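Local atomic coordinates of outer membrane porin F (PDB entry 4RLC), a protein that forms an eight-stranded beta-barrel in the outer membrane of Pseudomonas aeruginosa and, as a porin, probably lets small molecules through. Residues A[93-97]-A[98-102]. Sequence-based numbering, arbitrary orientation.
Sequences GTPGV and GLRPY. With C8E ((hydroxyethyloxy)tri(ethyloxy)octane), chain B.
Arg100 folds back against the turn that precedes its own strand and lays its guanidinium against the backbone of residues 93-95. Pro95 N sits over the centre of one guanidinium face, 3.7 Å from Arg100 CZ, and the Thr94 carbonyl carbon lies over the same face nearer its rim. The chain is bent at chi3 (82°), which brings the group face-on against the 94-95 peptide; Arg100 CD lies 3.5 Å from Thr94 O. Arg100 NH1 also donates to Gly93 O over 3.2 Å; the bond is bent (143°) and meets the carbonyl from above its plane. The Pro95 ring crosses the end of the arginine, its CD 3.9 Å from Arg100 NH1. Residues 93-97 make up most of the short connection between the antiparallel strands 80-91 and 98-115 at one end of the closed barrel. Here the buried guanidinium is gripped further: NH1 forms a salt bridge with Asp55, NE bonds Phe92 O and NH2 bonds Asp54 O, linking this turn to the one after strand 42-51. A water accepts from Thr94 N (3.1 Å) and lies 2.8 Å from Leu99 O, to which it can donate. At Gly98 (phi 135°) a beta carbon would jam against Val97 O, which accounts for glycine; its backbone pairs with Tyr137.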
loop_
_atom_site.group_PDB
_atom_site.type_symbol
_atom_site.label_atom_id
_atom_site.label_comp_id
_atom_site.label_asym_id
_atom_site.label_seq_id
_atom_site.Cartn_x
_atom_site.Cartn_y
_atom_site.Cartn_z
ATOM N N GLY A 93 -9.629 -15.937 4.131
ATOM C CA GLY A 93 -10.926 -15.755 4.839
ATOM C C GLY A 93 -12.029 -15.485 3.811
ATOM O O GLY A 93 -11.842 -15.726 2.588
ATOM N N THR A 94 -13.131 -14.918 4.288
ATOM C CA THR A 94 -14.277 -14.711 3.413
ATOM C C THR A 94 -14.786 -13.332 3.597
ATOM O O THR A 94 -14.563 -12.717 4.664
ATOM C CB THR A 94 -15.428 -15.706 3.730
ATOM O OG1 THR A 94 -15.755 -15.586 5.110
ATOM C CG2 THR A 94 -15.035 -17.132 3.422
ATOM N N PRO A 95 -15.479 -12.812 2.573
ATOM C CA PRO A 95 -16.039 -11.489 2.738
ATOM C C PRO A 95 -17.056 -11.456 3.891
ATOM O O PRO A 95 -17.765 -12.471 4.130
ATOM C CB PRO A 95 -16.760 -11.215 1.399
ATOM C CG PRO A 95 -16.326 -12.291 0.427
ATOM C CD PRO A 95 -15.696 -13.393 1.210
ATOM N N GLY A 96 -17.170 -10.298 4.559
ATOM C CA GLY A 96 -18.132 -10.136 5.656
ATOM C C GLY A 96 -17.376 -9.591 6.856
ATOM O O GLY A 96 -16.240 -9.081 6.714
ATOM N N VAL A 97 -17.992 -9.701 8.041
ATOM C CA VAL A 97 -17.370 -9.163 9.260
ATOM C C VAL A 97 -16.340 -10.166 9.716
ATOM O O VAL A 97 -16.597 -11.373 9.722
ATOM C CB VAL A 97 -18.438 -8.917 10.359
ATOM C CG1 VAL A 97 -17.828 -8.554 11.692
ATOM C CG2 VAL A 97 -19.398 -7.813 9.860
ATOM N N GLY A 98 -15.164 -9.692 10.044
ATOM C CA GLY A 98 -14.108 -10.595 10.591
ATOM C C GLY A 98 -12.779 -10.315 9.932
ATOM O O GLY A 98 -12.554 -9.323 9.227
ATOM N N LEU A 99 -11.866 -11.273 10.079
ATOM C CA LEU A 99 -10.484 -11.054 9.731
ATOM C C LEU A 99 -10.226 -11.657 8.346
ATOM O O LEU A 99 -10.569 -12.840 8.090
ATOM C CB LEU A 99 -9.570 -11.802 10.789
ATOM C CG LEU A 99 -8.076 -11.742 10.525
ATOM C CD1 LEU A 99 -7.512 -10.339 10.759
ATOM C CD2 LEU A 99 -7.330 -12.805 11.368
ATOM N N ARG A 100 -9.546 -10.888 7.521
ATOM C CA ARG A 100 -9.053 -11.319 6.218
ATOM C C ARG A 100 -7.627 -10.995 6.137
ATOM O O ARG A 100 -7.162 -9.895 5.768
ATOM C CB ARG A 100 -9.858 -10.632 5.028
ATOM C CG ARG A 100 -11.332 -10.900 5.049
ATOM C CD ARG A 100 -11.954 -10.615 3.661
ATOM N NE ARG A 100 -11.696 -11.818 2.831
ATOM C CZ ARG A 100 -12.053 -11.926 1.554
ATOM N NH1 ARG A 100 -11.833 -13.047 0.904
ATOM N NH2 ARG A 100 -12.676 -10.918 0.940
ATOM N N PRO A 101 -6.777 -11.983 6.503
ATOM C CA PRO A 101 -5.397 -11.783 6.157
ATOM C C PRO A 101 -5.212 -11.676 4.643
ATOM O O PRO A 101 -6.046 -12.231 3.901
ATOM C CB PRO A 101 -4.732 -13.063 6.696
ATOM C CG PRO A 101 -5.743 -13.739 7.598
ATOM C CD PRO A 101 -7.071 -13.323 6.989
ATOM N N TYR A 102 -4.101 -11.083 4.198
ATOM C CA TYR A 102 -3.821 -11.007 2.790
ATOM C C TYR A 102 -2.348 -11.060 2.463
ATOM O O TYR A 102 -1.468 -10.811 3.273
ATOM C CB TYR A 102 -4.446 -9.673 2.231
ATOM C CG TYR A 102 -3.708 -8.410 2.668
ATOM C CD1 TYR A 102 -2.562 -7.989 2.015
ATOM C CD2 TYR A 102 -4.120 -7.648 3.806
ATOM C CE1 TYR A 102 -1.851 -6.885 2.462
ATOM C CE2 TYR A 102 -3.407 -6.549 4.222
ATOM C CZ TYR A 102 -2.305 -6.164 3.544
ATOM O OH TYR A 102 -1.554 -5.123 3.971
HETATM C C1 C8E B . 1.652 -7.504 10.582
HETATM C C2 C8E B . 0.814 -8.713 10.207
HETATM C C3 C8E B . 1.413 -9.635 9.155
HETATM C C4 C8E B . 0.379 -10.680 8.784
HETATM C C5 C8E B . 0.804 -11.840 7.906
HETATM C C6 C8E B . -0.435 -12.628 7.484
HETATM C C7 C8E B . -0.334 -13.388 6.158
HETATM C C8 C8E B . -1.620 -14.184 5.913
HETATM O O9 C8E B . -1.507 -15.218 4.920
HETATM C C10 C8E B . -2.199 -16.488 5.075
HETATM C C11 C8E B . -3.450 -16.606 5.943
HETATM O O12 C8E B . -3.705 -18.012 5.935
HETATM C C13 C8E B . -4.963 -18.559 6.318
HETATM C C14 C8E B . -5.432 -18.100 7.676
HETATM O O15 C8E B . -6.297 -17.002 7.340
HETATM O O HOH W 1 -13.035 -13.890 7.178
#